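Side-chain contacts in peptidase M3B, oligoendopeptidase F (Enterococcus faecium, PDB 2QR4), which is an oligoendopeptidase F of peptidase family M3 and, as such, probably hydrolyses internal peptide bonds of oligopeptides in a metal-dependent active site: residues Leu13-Glu18 and Ser78-Lys83; Ala128-Leu131 and Gln135-Leu138. All blocks are in the same frame, centred on the assembly; numbering follows the deposited sequence.

Both contacts lie in the largely helical structure on the same side of the chain's centre, with their own centres about 21 Å apart, but they join different elements. Interaction 1 pairs two helices far apart in sequence, 4-18 and 68-87, and is partly buried: two leucines face inward while a lysine-serine hydrogen bond closes the more open side. Interaction 2 is a local surface contact in which a loop turns back on the helix 133-141 that follows it. There the chemistry is that of a helix start, with a backbone amide held by a carboxylate and side-chain oxygens lying against a leucine. Interactions 1 and 2 do not touch; the nearest atoms of interaction 1 and interaction 2 are about 7 Å apart.

Interaction 1 (Leu13-Glu18 and Ser78-Lys83); sequences LELSEE and SSLFSK
L15 and S16 meet L80 and K83 where two helices, 4-18 and 68-87, run nearly parallel within the helical bundle that includes the N-terminus of the chain. The short segment axes approach to 11.1 Å at 18°, a wide spacing at which only the side chains bridge the gap. On the buried side, L15 and L80 both point across the interface and touch through one methyl each, L15 CD2 lying 4.2 Å from L80 CD1. Helix 33-63 covers this apolar side, where its residues Q49 and I53 pack on L15.

The polar half lies next to it. K83 leaves its helix with CG anti to the backbone N (chi1 -178°), then bends at chi3, and this course brings its ammonium to the hydroxyl of S16. S16 OG sits beside its own backbone N, from where it also hydrogen-bonds to Y12 O one turn earlier, so the hydroxyl accepts from K83 and donates to the Y12 carbonyl. Y12 OH gives the same ammonium a weak second partner. K83 NZ lies 3.0 Å from S16 OG, with the oxygen set at roughly the tetrahedral angle to the CE-NZ bond, which brings K83 CE to 3.8 Å from the same OG.

Interaction 2 (Ala128-Leu131 and Gln135-Leu138); sequences AHVL and QESL
L131 packs against Q135 and E136 in a local surface contact at the N-terminal end of helix 133-141, where the loop that follows helix 117-124 turns into the first helical turn. The arrangement is that of a helix start at which side chains of the first turn reach back to the preceding residues. Q135 OE1 accepts a hydrogen bond from the amide of S132, as the side-chain half of a capping box does, while E136 takes the amide one residue earlier.

That second bond carries the contact. L131 N donates to E136 OE2 over 3.0 Å, with an N-H...O angle of 160°, and the carboxylate uses its anti lone pair, the one turned away from OE1. The glutamate reaches the loop because its chain bends at chi2 (-63°) instead of running straight out from the helix. R229 NH2 forms a salt bridge with the same OE2, so a backbone amide and a guanidinium share this oxygen, an environment that would be expected to favour the charged carboxylate. R229 also offers its carbonyl to H129 ND1, which ties the loop to the same residue.

The L131 side chain crosses both helix side chains at about a right angle. Its CD1 rests 4.0 Å from Q135 CB, and its CB lies close to Q135 OE1 and E136 OE2. V130 lies next to the carboxylate, with CG1 3.9 Å from E136 OE2, and also packs on E92 and P93 of helix 91-95. Q135 additionally packs on L138 of the second subunit, placing this helix start at the dimer contact. The nearest approach of the Q135 amide to the leucine is through its oxygen, OE1 lying 3.3 Å from L131 CB.

Interaction 1 (Leu13-Glu18 and Ser78-Lys83)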
loop_
_atom_site.group_PDB
_atom_site.type_symbol
_atom_site.label_atom_id
_atom_site.label_comp_id
_atom_site.label_asym_id
_atom_site.label_seq_id
_atom_site.Cartn_x
_atom_site.Cartn_y
_atom_site.Cartn_z
ATOM N N LEU A 13 -6.855 21.823 -16.304
ATOM C CA LEU A 13 -7.779 21.979 -17.400
ATOM C C LEU A 13 -7.005 22.079 -18.710
ATOM O O LEU A 13 -7.406 21.514 -19.723
ATOM C CB LEU A 13 -8.608 23.239 -17.173
ATOM C CG LEU A 13 -10.102 23.182 -17.461
ATOM C CD1 LEU A 13 -10.708 21.928 -16.862
ATOM C CD2 LEU A 13 -10.775 24.419 -16.899
ATOM N N GLU A 14 -5.890 22.803 -18.681
ATOM C CA GLU A 14 -5.096 23.029 -19.885
ATOM C C GLU A 14 -4.387 21.756 -20.319
ATOM O O GLU A 14 -4.403 21.406 -21.491
ATOM C CB GLU A 14 -4.094 24.165 -19.676
ATOM C CG GLU A 14 -4.754 25.523 -19.485
ATOM C CD GLU A 14 -3.846 26.538 -18.818
ATOM O OE1 GLU A 14 -4.353 27.577 -18.362
ATOM O OE2 GLU A 14 -2.629 26.289 -18.731
ATOM N N LEU A 15 -3.774 21.056 -19.374
ATOM C CA LEU A 15 -3.113 19.811 -19.709
ATOM C C LEU A 15 -4.114 18.768 -20.202
ATOM O O LEU A 15 -3.839 18.060 -21.167
ATOM C CB LEU A 15 -2.340 19.286 -18.517
ATOM C CG LEU A 15 -0.875 19.691 -18.471
ATOM C CD1 LEU A 15 -0.538 20.760 -19.506
ATOM C CD2 LEU A 15 -0.529 20.155 -17.070
ATOM N N SER A 16 -5.273 18.687 -19.545
ATOM C CA SER A 16 -6.347 17.763 -19.939
ATOM C C SER A 16 -6.839 17.993 -21.348
ATOM O O SER A 16 -7.122 17.044 -22.064
ATOM C CB SER A 16 -7.546 17.875 -19.003
ATOM O OG SER A 16 -7.266 17.282 -17.754
ATOM N N GLU A 17 -6.962 19.250 -21.748
ATOM C CA GLU A 17 -7.465 19.536 -23.074
ATOM C C GLU A 17 -6.374 19.293 -24.109
ATOM O O GLU A 17 -6.624 18.683 -25.139
ATOM C CB GLU A 17 -8.002 20.967 -23.164
ATOM C CG GLU A 17 -7.105 21.957 -23.911
ATOM C CD GLU A 17 -7.541 22.180 -25.353
ATOM O OE1 GLU A 17 -7.076 23.164 -25.987
ATOM O OE2 GLU A 17 -8.359 21.367 -25.843
ATOM N N GLU A 18 -5.163 19.766 -23.832
ATOM C CA GLU A 18 -4.055 19.582 -24.758
ATOM C C GLU A 18 -3.911 18.097 -25.058
ATOM O O GLU A 18 -3.577 17.689 -26.171
ATOM C CB GLU A 18 -2.751 20.110 -24.157
ATOM C CG GLU A 18 -1.655 20.337 -25.180
ATOM C CD GLU A 18 -0.329 20.760 -24.561
ATOM O OE1 GLU A 18 -0.248 20.877 -23.320
ATOM O OE2 GLU A 18 0.638 20.970 -25.327
ATOM N N SER A 78 -1.589 13.312 -8.792
ATOM C CA SER A 78 -1.263 11.923 -9.134
ATOM C C SER A 78 -2.182 11.382 -10.215
ATOM O O SER A 78 -1.709 10.754 -11.157
ATOM C CB SER A 78 -1.266 11.004 -7.911
ATOM O OG SER A 78 -0.275 11.436 -6.994
ATOM N N SER A 79 -3.487 11.635 -10.095
ATOM C CA SER A 79 -4.432 11.185 -11.123
ATOM C C SER A 79 -4.075 11.772 -12.480
ATOM O O SER A 79 -4.073 11.061 -13.467
ATOM C CB SER A 79 -5.874 11.561 -10.780
ATOM O OG SER A 79 -6.242 11.021 -9.543
ATOM N N LEU A 80 -3.774 13.070 -12.511
ATOM C CA LEU A 80 -3.408 13.769 -13.751
ATOM C C LEU A 80 -2.176 13.118 -14.355
ATOM O O LEU A 80 -2.132 12.865 -15.552
ATOM C CB LEU A 80 -3.067 15.232 -13.460
ATOM C CG LEU A 80 -3.383 16.389 -14.424
ATOM C CD1 LEU A 80 -2.227 17.344 -14.417
ATOM C CD2 LEU A 80 -3.699 15.949 -15.836
ATOM N N PHE A 81 -1.179 12.848 -13.514
ATOM C CA PHE A 81 0.079 12.261 -13.973
ATOM C C PHE A 81 -0.138 10.898 -14.624
ATOM O O PHE A 81 0.328 10.658 -15.739
ATOM C CB PHE A 81 1.072 12.137 -12.824
ATOM C CG PHE A 81 2.482 11.918 -13.272
ATOM C CD1 PHE A 81 3.052 12.734 -14.243
ATOM C CD2 PHE A 81 3.245 10.905 -12.726
ATOM C CE1 PHE A 81 4.362 12.537 -14.662
ATOM C CE2 PHE A 81 4.562 10.705 -13.137
ATOM C CZ PHE A 81 5.121 11.521 -14.100
ATOM N N SER A 82 -0.850 10.013 -13.937
ATOM C CA SER A 82 -1.171 8.704 -14.516
ATOM C C SER A 82 -2.020 8.836 -15.773
ATOM O O SER A 82 -1.814 8.109 -16.735
ATOM C CB SER A 82 -1.840 7.760 -13.500
ATOM O OG SER A 82 -2.877 8.411 -12.798
ATOM N N LYS A 83 -2.944 9.788 -15.783
ATOM C CA LYS A 83 -3.773 9.979 -16.953
ATOM C C LYS A 83 -2.912 10.391 -18.155
ATOM O O LYS A 83 -3.066 9.850 -19.255
ATOM C CB LYS A 83 -4.858 11.019 -16.697
ATOM C CG LYS A 83 -5.766 11.208 -17.904
ATOM C CD LYS A 83 -6.988 12.061 -17.606
ATOM C CE LYS A 83 -6.684 13.543 -17.747
ATOM N NZ LYS A 83 -7.892 14.372 -17.495
#

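Interaction 2 (Ala128-Leu131 and Gln135-Leu138)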
loop_
_atom_site.group_PDB
_atom_site.type_symbol
_atom_site.label_atom_id
_atom_site.label_comp_id
_atom_site.label_asym_id
_atom_site.label_seq_id
_atom_site.Cartn_x
_atom_site.Cartn_y
_atom_site.Cartn_z
ATOM N N ALA A 128 15.127 -3.382 -25.541
ATOM C CA ALA A 128 14.812 -4.638 -24.863
ATOM C C ALA A 128 13.923 -4.472 -23.633
ATOM O O ALA A 128 13.409 -5.443 -23.106
ATOM C CB ALA A 128 16.096 -5.367 -24.478
ATOM N N HIS A 129 13.741 -3.244 -23.170
ATOM C CA HIS A 129 13.035 -3.040 -21.922
ATOM C C HIS A 129 11.798 -2.201 -22.108
ATOM O O HIS A 129 11.077 -1.943 -21.148
ATOM C CB HIS A 129 13.958 -2.426 -20.872
ATOM C CG HIS A 129 15.243 -3.170 -20.716
ATOM N ND1 HIS A 129 15.320 -4.393 -20.082
ATOM C CD2 HIS A 129 16.500 -2.877 -21.124
ATOM C CE1 HIS A 129 16.574 -4.822 -20.105
ATOM N NE2 HIS A 129 17.311 -3.920 -20.729
ATOM N N VAL A 130 11.547 -1.786 -23.346
ATOM C CA VAL A 130 10.285 -1.143 -23.672
ATOM C C VAL A 130 9.320 -2.196 -24.200
ATOM O O VAL A 130 9.719 -3.090 -24.937
ATOM C CB VAL A 130 10.461 -0.028 -24.707
ATOM C CG1 VAL A 130 9.114 0.581 -25.055
ATOM C CG2 VAL A 130 11.411 1.030 -24.177
ATOM N N LEU A 131 8.054 -2.087 -23.820
ATOM C CA LEU A 131 7.081 -3.138 -24.093
ATOM C C LEU A 131 6.151 -2.696 -25.216
ATOM O O LEU A 131 6.452 -1.752 -25.932
ATOM C CB LEU A 131 6.308 -3.493 -22.814
ATOM C CG LEU A 131 7.185 -4.082 -21.694
ATOM C CD1 LEU A 131 6.405 -4.314 -20.423
ATOM C CD2 LEU A 131 7.852 -5.382 -22.124
ATOM N N GLN A 135 0.873 -3.094 -23.105
ATOM C CA GLN A 135 1.496 -3.320 -21.808
ATOM C C GLN A 135 1.891 -2.014 -21.144
ATOM O O GLN A 135 1.638 -1.837 -19.962
ATOM C CB GLN A 135 2.713 -4.233 -21.935
ATOM C CG GLN A 135 2.407 -5.611 -22.503
ATOM C CD GLN A 135 3.653 -6.321 -23.015
ATOM O OE1 GLN A 135 4.328 -5.831 -23.923
ATOM N NE2 GLN A 135 3.957 -7.487 -22.441
ATOM N N GLU A 136 2.515 -1.106 -21.895
ATOM C CA GLU A 136 2.930 0.200 -21.356
ATOM C C GLU A 136 1.715 0.953 -20.826
ATOM O O GLU A 136 1.780 1.606 -19.775
ATOM C CB GLU A 136 3.651 1.068 -22.418
ATOM C CG GLU A 136 5.014 0.542 -22.832
ATOM C CD GLU A 136 6.013 0.527 -21.680
ATOM O OE1 GLU A 136 5.703 1.132 -20.625
ATOM O OE2 GLU A 136 7.111 -0.078 -21.825
ATOM N N SER A 137 0.609 0.858 -21.559
ATOM C CA SER A 137 -0.655 1.428 -21.107
ATOM C C SER A 137 -1.109 0.887 -19.733
ATOM O O SER A 137 -1.455 1.664 -18.836
ATOM C CB SER A 137 -1.736 1.231 -22.164
ATOM O OG SER A 137 -2.949 1.790 -21.724
ATOM N N LEU A 138 -1.075 -0.430 -19.546
ATOM C CA LEU A 138 -1.421 -1.006 -18.232
ATOM C C LEU A 138 -0.505 -0.528 -17.114
ATOM O O LEU A 138 -0.968 -0.125 -16.042
ATOM C CB LEU A 138 -1.370 -2.527 -18.274
ATOM C CG LEU A 138 -2.679 -3.302 -18.252
ATOM C CD1 LEU A 138 -3.850 -2.438 -18.645
ATOM C CD2 LEU A 138 -2.529 -4.470 -19.175
#